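Local atomic coordinates of PlaB phospholipase (Legionella pneumophila, PDB entry 6ZTI), a protein that probably hydrolyses phospholipids as an alpha/beta hydrolase and virulence factor, and binds NAD(H), whose binding drives tetramerization and controls its activity. Residues 166-171 with 390-395; 162-167 with 384-389; 220-225 with 340-345. All coordinates share one frame; numbering follows the deposited sequence.

Overall arrangement
The three contacts join the alpha/beta-hydrolase part of the chain, with its six-stranded parallel sheet, to the large mixed sheet, most of which comes later in the chain. Contacts 1 and 2 share Leu166 and Glu167, where helix 160-166 runs out, and their centres lie about 8 Å apart; 384-389 is the loop leading into strand 390-396 used by contact 1. The centre of contact 3 is about 8 Å from that of contact 1 and about 15 Å from that of contact 2. It reaches the same mixed sheet through strand 340-349, the antiparallel neighbour of 390-396, and along the chain it is nested inside the loops closed by the other two. Strand 390-396 thus links this interface to bound dinucleotide through Leu391 and Tyr393.

Contact 1: residues 166-171 with 390-395; sequences LELGSD and KLTYFL. With SND (thionicotinamide-adenine-dinucleotide), chain O.
Lys390 folds its side chain over the carbonyl of Gly169. Successive bends at chi2, chi3 and chi4 curl the chain back, and NZ donates to Gly169 O at 2.9 Å from above the carbonyl plane, 57° out of it. The type II turn from Glu167 to Ser170 presents this oxygen, with Gly169 at positive phi and its CA 5.0 Å from the CA of Lys390. Asp171 crosses the lysine obliquely; its OD1 makes a long salt bridge with NZ at 3.7 Å and has its stronger partner in Asn387 ND2. One water links Lys390 NZ to Ser170 O.

Thr392, next on the same side of the strand, meets Leu168 at about a right angle, OG1 lying 3.8 Å from Leu168 CB. On the other side of the strand, Leu391 CD2 rests 3.6 Å from adenine atom C6A of the thio-NAD, and Tyr393 OH receives a nearly straight hydrogen bond from N6A (3.0 Å, 164°); the hydroxyl is also hydrogen-bonded to N3A of thio-NAD. The chemistry is therefore divided between the two sides of one strand: a lysine ammonium held by a carbonyl and water, with a carboxylate farther off, faces the turn, whereas apolar and hydroxyl groups hold the adenine.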
loop_
_atom_site.group_PDB
_atom_site.type_symbol
_atom_site.label_atom_id
_atom_site.label_comp_id
_atom_site.label_asym_id
_atom_site.label_seq_id
_atom_site.Cartn_x
_atom_site.Cartn_y
_atom_site.Cartn_z
ATOM N N LEU B 166 14.630 -15.280 -4.610
ATOM C CA LEU B 166 15.739 -15.339 -3.675
ATOM C C LEU B 166 15.351 -14.906 -2.263
ATOM O O LEU B 166 16.082 -15.214 -1.319
ATOM C CB LEU B 166 16.879 -14.475 -4.195
ATOM C CG LEU B 166 17.619 -15.062 -5.395
ATOM C CD1 LEU B 166 18.389 -13.975 -6.133
ATOM C CD2 LEU B 166 18.584 -16.174 -4.935
ATOM N N GLU B 167 14.234 -14.204 -2.100
ATOM C CA GLU B 167 13.842 -13.688 -0.794
ATOM C C GLU B 167 13.677 -14.829 0.199
ATOM O O GLU B 167 13.025 -15.832 -0.095
ATOM C CB GLU B 167 12.540 -12.887 -0.909
ATOM C CG GLU B 167 12.183 -12.064 0.351
ATOM C CD GLU B 167 10.890 -11.246 0.215
ATOM O OE1 GLU B 167 10.218 -11.320 -0.838
ATOM O OE2 GLU B 167 10.534 -10.528 1.170
ATOM N N LEU B 168 14.289 -14.678 1.375
ATOM C CA LEU B 168 14.081 -15.645 2.441
ATOM C C LEU B 168 12.589 -15.875 2.636
ATOM O O LEU B 168 11.793 -14.935 2.596
ATOM C CB LEU B 168 14.730 -15.150 3.729
ATOM C CG LEU B 168 16.259 -15.024 3.700
ATOM C CD1 LEU B 168 16.725 -14.400 4.996
ATOM C CD2 LEU B 168 16.945 -16.348 3.514
ATOM N N GLY B 169 12.210 -17.138 2.805
ATOM C CA GLY B 169 10.813 -17.487 2.964
ATOM C C GLY B 169 9.991 -17.466 1.696
ATOM O O GLY B 169 8.764 -17.584 1.773
ATOM N N SER B 170 10.623 -17.330 0.535
ATOM C CA SER B 170 9.897 -17.264 -0.724
ATOM C C SER B 170 9.034 -18.502 -0.935
ATOM O O SER B 170 9.475 -19.630 -0.721
ATOM C CB SER B 170 10.894 -17.131 -1.875
ATOM O OG SER B 170 10.290 -17.407 -3.111
ATOM N N ASP B 171 7.804 -18.291 -1.404
ATOM C CA ASP B 171 6.968 -19.433 -1.761
ATOM C C ASP B 171 7.580 -20.240 -2.901
ATOM O O ASP B 171 7.398 -21.461 -2.964
ATOM C CB ASP B 171 5.562 -18.964 -2.132
ATOM C CG ASP B 171 4.739 -18.520 -0.908
ATOM O OD1 ASP B 171 4.881 -19.130 0.175
ATOM O OD2 ASP B 171 3.944 -17.560 -1.033
ATOM N N LYS B 390 5.557 -16.481 6.295
ATOM C CA LYS B 390 6.887 -17.031 6.082
ATOM C C LYS B 390 7.886 -16.207 6.880
ATOM O O LYS B 390 8.056 -15.009 6.629
ATOM C CB LYS B 390 7.244 -17.058 4.597
ATOM C CG LYS B 390 6.244 -17.835 3.754
ATOM C CD LYS B 390 6.081 -19.295 4.159
ATOM C CE LYS B 390 7.318 -20.100 3.897
ATOM N NZ LYS B 390 7.628 -20.220 2.446
ATOM N N LEU B 391 8.546 -16.854 7.831
ATOM C CA LEU B 391 9.392 -16.181 8.805
ATOM C C LEU B 391 10.684 -16.967 8.925
ATOM O O LEU B 391 10.649 -18.171 9.181
ATOM C CB LEU B 391 8.673 -16.075 10.160
ATOM C CG LEU B 391 9.460 -15.514 11.342
ATOM C CD1 LEU B 391 9.705 -14.029 11.143
ATOM C CD2 LEU B 391 8.729 -15.763 12.641
ATOM N N THR B 392 11.823 -16.303 8.731
ATOM C CA THR B 392 13.116 -16.974 8.745
ATOM C C THR B 392 13.937 -16.482 9.931
ATOM O O THR B 392 14.198 -15.281 10.056
ATOM C CB THR B 392 13.856 -16.746 7.418
ATOM O OG1 THR B 392 13.102 -17.324 6.337
ATOM C CG2 THR B 392 15.203 -17.387 7.450
ATOM N N TYR B 393 14.351 -17.407 10.787
ATOM C CA TYR B 393 15.276 -17.122 11.877
ATOM C C TYR B 393 16.640 -17.696 11.541
ATOM O O TYR B 393 16.743 -18.784 10.973
ATOM C CB TYR B 393 14.802 -17.732 13.205
ATOM C CG TYR B 393 14.067 -16.767 14.127
ATOM C CD1 TYR B 393 12.858 -16.220 13.763
ATOM C CD2 TYR B 393 14.585 -16.436 15.364
ATOM C CE1 TYR B 393 12.187 -15.348 14.592
ATOM C CE2 TYR B 393 13.916 -15.561 16.213
ATOM C CZ TYR B 393 12.717 -15.030 15.827
ATOM O OH TYR B 393 12.049 -14.161 16.666
ATOM N N PHE B 394 17.676 -16.975 11.938
ATOM C CA PHE B 394 19.062 -17.367 11.771
ATOM C C PHE B 394 19.690 -17.388 13.155
ATOM O O PHE B 394 19.681 -16.366 13.860
ATOM C CB PHE B 394 19.759 -16.373 10.838
ATOM C CG PHE B 394 21.096 -16.825 10.329
ATOM C CD1 PHE B 394 21.275 -18.117 9.841
ATOM C CD2 PHE B 394 22.161 -15.941 10.292
ATOM C CE1 PHE B 394 22.498 -18.511 9.372
ATOM C CE2 PHE B 394 23.381 -16.332 9.819
ATOM C CZ PHE B 394 23.554 -17.621 9.366
ATOM N N LEU B 395 20.227 -18.544 13.538
ATOM C CA LEU B 395 20.643 -18.807 14.903
ATOM C C LEU B 395 22.082 -19.288 14.940
ATOM O O LEU B 395 22.567 -19.940 14.008
ATOM C CB LEU B 395 19.765 -19.884 15.571
ATOM C CG LEU B 395 18.256 -19.696 15.469
ATOM C CD1 LEU B 395 17.579 -20.932 16.074
ATOM C CD2 LEU B 395 17.798 -18.430 16.146
HETATM P PA SND O . 11.516 -7.038 12.274
HETATM O O1A SND O . 12.290 -6.798 11.035
HETATM O O2A SND O . 12.310 -7.604 13.440
HETATM O O5B SND O . 10.255 -8.034 12.045
HETATM C C5B SND O . 9.511 -7.912 10.817
HETATM C C4B SND O . 8.147 -8.533 10.980
HETATM O O4B SND O . 8.286 -9.918 11.372
HETATM C C3B SND O . 7.251 -7.884 12.035
HETATM O O3B SND O . 5.899 -7.856 11.590
HETATM C C2B SND O . 7.438 -8.804 13.236
HETATM O O2B SND O . 6.339 -8.788 14.135
HETATM C C1B SND O . 7.520 -10.152 12.535
HETATM N N9A SND O . 8.186 -11.178 13.324
HETATM C C8A SND O . 9.520 -11.245 13.624
HETATM N N7A SND O . 9.829 -12.190 14.479
HETATM C C5A SND O . 8.612 -12.789 14.757
HETATM C C6A SND O . 8.246 -13.819 15.642
HETATM N N6A SND O . 9.126 -14.513 16.373
HETATM N N1A SND O . 6.937 -14.130 15.734
HETATM C C2A SND O . 6.065 -13.480 14.959
HETATM N N3A SND O . 6.293 -12.505 14.075
HETATM C C4A SND O . 7.592 -12.190 14.039
HETATM O O3 SND O . 10.850 -5.687 12.776
HETATM P PN SND O . 9.784 -5.233 13.880
HETATM O O1N SND O . 9.782 -6.215 14.987
HETATM O O2N SND O . 8.514 -4.939 13.181
HETATM O O5D SND O . 10.520 -3.880 14.331
HETATM C C5D SND O . 10.256 -2.630 13.651
HETATM C C4D SND O . 11.504 -1.767 13.586
HETATM O O4D SND O . 12.104 -1.657 14.900
HETATM C C3D SND O . 12.630 -2.267 12.679
HETATM O O3D SND O . 13.382 -1.156 12.181
HETATM C C2D SND O . 13.459 -3.109 13.648
HETATM O O2D SND O . 14.801 -3.282 13.211
HETATM C C1D SND O . 13.391 -2.223 14.885
HETATM N N1N SND O . 13.559 -3.069 16.141
HETATM C C2N SND O . 12.464 -3.679 16.628
HETATM C C3N SND O . 12.540 -4.407 17.796
HETATM C C7N SND O . 11.311 -4.993 18.397
HETATM S S7N SND O . 10.964 -4.775 20.008
HETATM N N7N SND O . 10.492 -5.627 17.584
HETATM C C4N SND O . 13.766 -4.499 18.445
HETATM C C5N SND O . 14.881 -3.878 17.915
HETATM C C6N SND O . 14.760 -3.162 16.747
HETATM O O HOH W 1 10.715 -20.433 1.683
HETATM O O HOH W 2 5.530 -21.240 1.214
#

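Contact 2: residues 162-167 with 384-389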
loop_
_atom_site.group_PDB
_atom_site.type_symbol
_atom_site.label_atom_id
_atom_site.label_comp_id
_atom_site.label_asym_id
_atom_site.label_seq_id
_atom_site.Cartn_x
_atom_site.Cartn_y
_atom_site.Cartn_z
ATOM N N VAL B 162 13.375 -12.366 -10.053
ATOM C CA VAL B 162 14.370 -13.231 -9.440
ATOM C C VAL B 162 14.548 -12.898 -7.958
ATOM O O VAL B 162 14.844 -13.783 -7.151
ATOM C CB VAL B 162 15.701 -13.127 -10.203
ATOM C CG1 VAL B 162 16.784 -13.941 -9.475
ATOM C CG2 VAL B 162 15.519 -13.604 -11.641
ATOM N N LEU B 163 14.414 -11.625 -7.580
ATOM C CA LEU B 163 14.493 -11.267 -6.166
ATOM C C LEU B 163 13.342 -11.864 -5.371
ATOM O O LEU B 163 13.521 -12.230 -4.203
ATOM C CB LEU B 163 14.499 -9.748 -6.000
ATOM C CG LEU B 163 15.726 -9.015 -6.545
ATOM C CD1 LEU B 163 15.602 -7.519 -6.303
ATOM C CD2 LEU B 163 17.004 -9.533 -5.909
ATOM N N ASP B 164 12.154 -11.967 -5.971
ATOM C CA ASP B 164 11.055 -12.635 -5.280
ATOM C C ASP B 164 11.382 -14.097 -4.999
ATOM O O ASP B 164 10.932 -14.650 -3.986
ATOM C CB ASP B 164 9.779 -12.533 -6.109
ATOM C CG ASP B 164 9.216 -11.128 -6.155
ATOM O OD1 ASP B 164 9.375 -10.372 -5.174
ATOM O OD2 ASP B 164 8.604 -10.788 -7.181
ATOM N N TRP B 165 12.154 -14.741 -5.880
ATOM C CA TRP B 165 12.587 -16.117 -5.637
ATOM C C TRP B 165 13.636 -16.161 -4.533
ATOM O O TRP B 165 13.554 -16.980 -3.612
ATOM C CB TRP B 165 13.145 -16.747 -6.929
ATOM C CG TRP B 165 13.236 -18.270 -6.910
ATOM C CD1 TRP B 165 12.396 -19.154 -7.543
ATOM C CD2 TRP B 165 14.202 -19.078 -6.218
ATOM N NE1 TRP B 165 12.780 -20.445 -7.285
ATOM C CE2 TRP B 165 13.885 -20.429 -6.478
ATOM C CE3 TRP B 165 15.304 -18.795 -5.416
ATOM C CZ2 TRP B 165 14.621 -21.485 -5.956
ATOM C CZ3 TRP B 165 16.040 -19.853 -4.887
ATOM C CH2 TRP B 165 15.695 -21.179 -5.163
ATOM N N LEU B 166 14.630 -15.280 -4.610
ATOM C CA LEU B 166 15.739 -15.339 -3.675
ATOM C C LEU B 166 15.351 -14.906 -2.263
ATOM O O LEU B 166 16.082 -15.214 -1.319
ATOM C CB LEU B 166 16.879 -14.475 -4.195
ATOM C CG LEU B 166 17.619 -15.062 -5.395
ATOM C CD1 LEU B 166 18.389 -13.975 -6.133
ATOM C CD2 LEU B 166 18.584 -16.174 -4.935
ATOM N N GLU B 167 14.234 -14.204 -2.100
ATOM C CA GLU B 167 13.842 -13.688 -0.794
ATOM C C GLU B 167 13.677 -14.829 0.199
ATOM O O GLU B 167 13.025 -15.832 -0.095
ATOM C CB GLU B 167 12.540 -12.887 -0.909
ATOM C CG GLU B 167 12.183 -12.064 0.351
ATOM C CD GLU B 167 10.890 -11.246 0.215
ATOM O OE1 GLU B 167 10.218 -11.320 -0.838
ATOM O OE2 GLU B 167 10.534 -10.528 1.170
ATOM N N ASN B 384 8.947 -12.596 5.148
ATOM C CA ASN B 384 8.784 -12.412 3.715
ATOM C C ASN B 384 7.721 -11.353 3.441
ATOM O O ASN B 384 6.653 -11.332 4.063
ATOM C CB ASN B 384 8.410 -13.738 3.058
ATOM C CG ASN B 384 8.435 -13.666 1.533
ATOM O OD1 ASN B 384 7.460 -13.271 0.903
ATOM N ND2 ASN B 384 9.562 -14.032 0.944
ATOM N N LEU B 385 8.027 -10.461 2.503
ATOM C CA LEU B 385 7.124 -9.358 2.200
ATOM C C LEU B 385 5.945 -9.775 1.337
ATOM O O LEU B 385 4.917 -9.090 1.349
ATOM C CB LEU B 385 7.892 -8.233 1.500
ATOM C CG LEU B 385 9.075 -7.644 2.275
ATOM C CD1 LEU B 385 9.706 -6.489 1.483
ATOM C CD2 LEU B 385 8.653 -7.172 3.648
ATOM N N ASN B 386 6.065 -10.866 0.584
ATOM C CA ASN B 386 4.955 -11.344 -0.231
ATOM C C ASN B 386 4.042 -12.304 0.525
ATOM O O ASN B 386 2.848 -12.376 0.221
ATOM C CB ASN B 386 5.502 -12.016 -1.493
ATOM C CG ASN B 386 6.159 -11.023 -2.444
ATOM O OD1 ASN B 386 5.583 -9.984 -2.765
ATOM N ND2 ASN B 386 7.364 -11.345 -2.902
ATOM N N ASN B 387 4.567 -13.031 1.511
ATOM C CA ASN B 387 3.788 -13.985 2.297
ATOM C C ASN B 387 4.185 -13.806 3.758
ATOM O O ASN B 387 5.255 -14.263 4.166
ATOM C CB ASN B 387 4.043 -15.420 1.828
ATOM C CG ASN B 387 3.181 -16.431 2.543
ATOM O OD1 ASN B 387 2.584 -16.139 3.585
ATOM N ND2 ASN B 387 3.117 -17.638 1.993
ATOM N N ARG B 388 3.315 -13.188 4.562
ATOM C CA ARG B 388 3.656 -12.916 5.954
ATOM C C ARG B 388 3.600 -14.152 6.838
ATOM O O ARG B 388 4.007 -14.080 8.003
ATOM C CB ARG B 388 2.734 -11.839 6.507
ATOM C CG ARG B 388 2.935 -10.495 5.833
ATOM C CD ARG B 388 1.865 -9.509 6.246
ATOM N NE ARG B 388 0.720 -9.539 5.338
ATOM C CZ ARG B 388 -0.425 -8.907 5.557
ATOM N NH1 ARG B 388 -0.598 -8.200 6.666
ATOM N NH2 ARG B 388 -1.404 -8.990 4.669
ATOM N N GLY B 389 3.114 -15.270 6.326
ATOM C CA GLY B 389 3.235 -16.521 7.036
ATOM C C GLY B 389 4.586 -17.176 6.878
ATOM O O GLY B 389 4.749 -18.341 7.238
HETATM O O HOH W 3 9.230 -13.792 -2.067
#
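Glu167 reaches from the end of helix 160-166 into the loop 384-389. With CG anti to the backbone N (chi1 -168°) and the chain extended beyond it, the side chain crosses the amide of Asn384 obliquely. CB lies 3.7 Å from Asn384 ND2 and CG 3.3 Å from the same nitrogen, which is also hydrogen-bonded to Leu168 O. At CD the carboxylate stacks on that amide, their planes 29° apart. The two oxygens then part company. OE2 accepts from Leu385 N at 2.8 Å in a nearly straight bond (173°) that arrives from above the carboxylate plane, and it also receives Gln140 NE2. OE1 takes a hydrogen from a water, which donates to Asp164 O as well and accepts from both Asn384 ND2 and Asn386 ND2.

Beside this buried carboxylate, Asn386 ND2 gives a hydrogen bond to Asp164 OD1 at 3.2 Å, meeting it well above the carboxylate plane; the other oxygen of Asp164 pairs with Lys160. Within the loop, Asn384 OD1 accepts from Asn386 N and, on a lone pair, from Asn387 N. These bonds form an Asx turn and an Asx motif, here in the connection between the antiparallel strands 378-383 and 390-396, with Glu167 joining it to the helix end.

Contact 3: residues 220-225 with 340-345; sequences VVRVAA and YSMIIF
Arg222 and Met342 form the polar part of this contact, their side chains crossing at about a right angle. The arginine is extended from CG to NE, and its NH1 gives a weak hydrogen bond to Met342 SD at 3.5 Å, with an N-H...S angle of 155°. The sulfur lies at the edge of the guanidinium, near its plane, so it is met by an N-H rather than by the face; Arg222 CD is also close, 3.9 Å from Met342 SD. The stronger partners of the guanidinium lie elsewhere: NH2 forms a salt bridge with Asp380 and NE another with Glu214, while Phe394 adds a cation-pi contact.

Apolar contacts come from Ala224 and Ala225. Met342 leaves the strand with CG anti to the backbone N (chi1 -167°) and bends at its last torsion (chi3 95°), which brings the methyl up to Ala225, Met342 CE ending 4.0 Å from Ala225 CB. Nearer the strand backbone, Ala224 CB packs 4.3 Å from Met342 CB.

Side chain meets main chain where Ala224 CB comes within 3.8 Å of Tyr340 O. This methyl lies over the start of the strand, and the closest CA atoms across the two segments are those of Ala224 and Ser341, 6.1 Å apart. The strand itself is held on both flanks by backbone bonds, Ser341 pairing with Leu395 and Met342 with Glu451.

Every touching residue is buried. Methionine thus serves two chemistries at once, its methyl filling space beside alanine and its sulfur offering a soft acceptor to one N-H of a buried arginine. The two carboxylates probably balance most of that arginine's charge, so the weak bond to sulfur probably adds little beyond helping to orient NH1.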
loop_
_atom_site.group_PDB
_atom_site.type_symbol
_atom_site.label_atom_id
_atom_site.label_comp_id
_atom_site.label_asym_id
_atom_site.label_seq_id
_atom_site.Cartn_x
_atom_site.Cartn_y
_atom_site.Cartn_z
ATOM N N VAL B 220 26.940 -12.746 0.918
ATOM C CA VAL B 220 25.734 -12.793 0.102
ATOM C C VAL B 220 24.853 -13.965 0.514
ATOM O O VAL B 220 23.637 -13.817 0.619
ATOM C CB VAL B 220 26.089 -12.876 -1.394
ATOM C CG1 VAL B 220 24.839 -13.038 -2.240
ATOM C CG2 VAL B 220 26.865 -11.661 -1.816
ATOM N N VAL B 221 25.444 -15.140 0.732
ATOM C CA VAL B 221 24.697 -16.347 1.058
ATOM C C VAL B 221 25.228 -16.921 2.358
ATOM O O VAL B 221 26.442 -17.051 2.544
ATOM C CB VAL B 221 24.774 -17.397 -0.069
ATOM C CG1 VAL B 221 23.963 -16.949 -1.261
ATOM C CG2 VAL B 221 26.221 -17.659 -0.477
ATOM N N ARG B 222 24.316 -17.269 3.251
ATOM C CA ARG B 222 24.690 -17.938 4.479
ATOM C C ARG B 222 25.097 -19.374 4.169
ATOM O O ARG B 222 24.485 -20.034 3.328
ATOM C CB ARG B 222 23.515 -17.904 5.455
ATOM C CG ARG B 222 23.033 -16.487 5.764
ATOM C CD ARG B 222 21.640 -16.474 6.329
ATOM N NE ARG B 222 21.364 -15.220 7.016
ATOM C CZ ARG B 222 20.171 -14.846 7.474
ATOM N NH1 ARG B 222 19.115 -15.623 7.310
ATOM N NH2 ARG B 222 20.035 -13.678 8.097
ATOM N N VAL B 223 26.144 -19.858 4.844
ATOM C CA VAL B 223 26.551 -21.254 4.666
ATOM C C VAL B 223 25.336 -22.165 4.753
ATOM O O VAL B 223 25.145 -23.070 3.937
ATOM C CB VAL B 223 27.615 -21.649 5.706
ATOM C CG1 VAL B 223 27.966 -23.132 5.590
ATOM C CG2 VAL B 223 28.871 -20.802 5.573
ATOM N N ALA B 224 24.514 -21.966 5.776
ATOM C CA ALA B 224 23.379 -22.852 5.957
ATOM C C ALA B 224 22.395 -22.758 4.801
ATOM O O ALA B 224 21.713 -23.740 4.497
ATOM C CB ALA B 224 22.661 -22.544 7.276
ATOM N N ALA B 225 22.306 -21.600 4.143
ATOM C CA ALA B 225 21.403 -21.478 3.006
ATOM C C ALA B 225 21.954 -22.087 1.725
ATOM O O ALA B 225 21.225 -22.132 0.726
ATOM C CB ALA B 225 21.061 -20.020 2.738
ATOM N N TYR B 340 26.111 -21.913 12.179
ATOM C CA TYR B 340 24.771 -21.353 12.286
ATOM C C TYR B 340 23.717 -22.260 11.655
ATOM O O TYR B 340 24.012 -23.062 10.767
ATOM C CB TYR B 340 24.746 -19.936 11.644
ATOM C CG TYR B 340 25.825 -19.033 12.230
ATOM C CD1 TYR B 340 27.115 -19.075 11.753
ATOM C CD2 TYR B 340 25.555 -18.172 13.291
ATOM C CE1 TYR B 340 28.106 -18.282 12.293
ATOM C CE2 TYR B 340 26.539 -17.386 13.839
ATOM C CZ TYR B 340 27.814 -17.444 13.329
ATOM O OH TYR B 340 28.818 -16.676 13.842
ATOM N N SER B 341 22.480 -22.138 12.153
ATOM C CA SER B 341 21.318 -22.861 11.654
ATOM C C SER B 341 20.268 -21.855 11.203
ATOM O O SER B 341 20.109 -20.795 11.816
ATOM C CB SER B 341 20.727 -23.781 12.718
ATOM O OG SER B 341 21.711 -24.652 13.256
ATOM N N MET B 342 19.558 -22.180 10.126
ATOM C CA MET B 342 18.495 -21.335 9.608
ATOM C C MET B 342 17.188 -22.108 9.670
ATOM O O MET B 342 17.134 -23.291 9.315
ATOM C CB MET B 342 18.802 -20.883 8.184
ATOM C CG MET B 342 17.922 -19.772 7.711
ATOM S SD MET B 342 18.578 -18.915 6.287
ATOM C CE MET B 342 17.723 -19.777 4.984
ATOM N N ILE B 343 16.159 -21.456 10.173
ATOM C CA ILE B 343 14.830 -22.026 10.264
ATOM C C ILE B 343 13.928 -21.193 9.376
ATOM O O ILE B 343 13.908 -19.961 9.487
ATOM C CB ILE B 343 14.308 -22.037 11.709
ATOM C CG1 ILE B 343 15.351 -22.612 12.663
ATOM C CG2 ILE B 343 12.987 -22.835 11.768
ATOM C CD1 ILE B 343 14.856 -22.700 14.101
ATOM N N ILE B 344 13.204 -21.848 8.482
ATOM C CA ILE B 344 12.172 -21.196 7.682
ATOM C C ILE B 344 10.838 -21.726 8.195
ATOM O O ILE B 344 10.544 -22.917 8.047
ATOM C CB ILE B 344 12.340 -21.466 6.178
ATOM C CG1 ILE B 344 13.717 -21.012 5.699
ATOM C CG2 ILE B 344 11.247 -20.709 5.358
ATOM C CD1 ILE B 344 14.090 -21.538 4.312
ATOM N N PHE B 345 10.037 -20.857 8.804
ATOM C CA PHE B 345 8.725 -21.243 9.308
ATOM C C PHE B 345 7.662 -20.930 8.271
ATOM O O PHE B 345 7.661 -19.855 7.659
ATOM C CB PHE B 345 8.351 -20.524 10.611
ATOM C CG PHE B 345 9.241 -20.841 11.783
ATOM C CD1 PHE B 345 8.968 -21.902 12.615
ATOM C CD2 PHE B 345 10.313 -20.026 12.083
ATOM C CE1 PHE B 345 9.774 -22.165 13.693
ATOM C CE2 PHE B 345 11.127 -20.290 13.151
ATOM C CZ PHE B 345 10.857 -21.352 13.960
#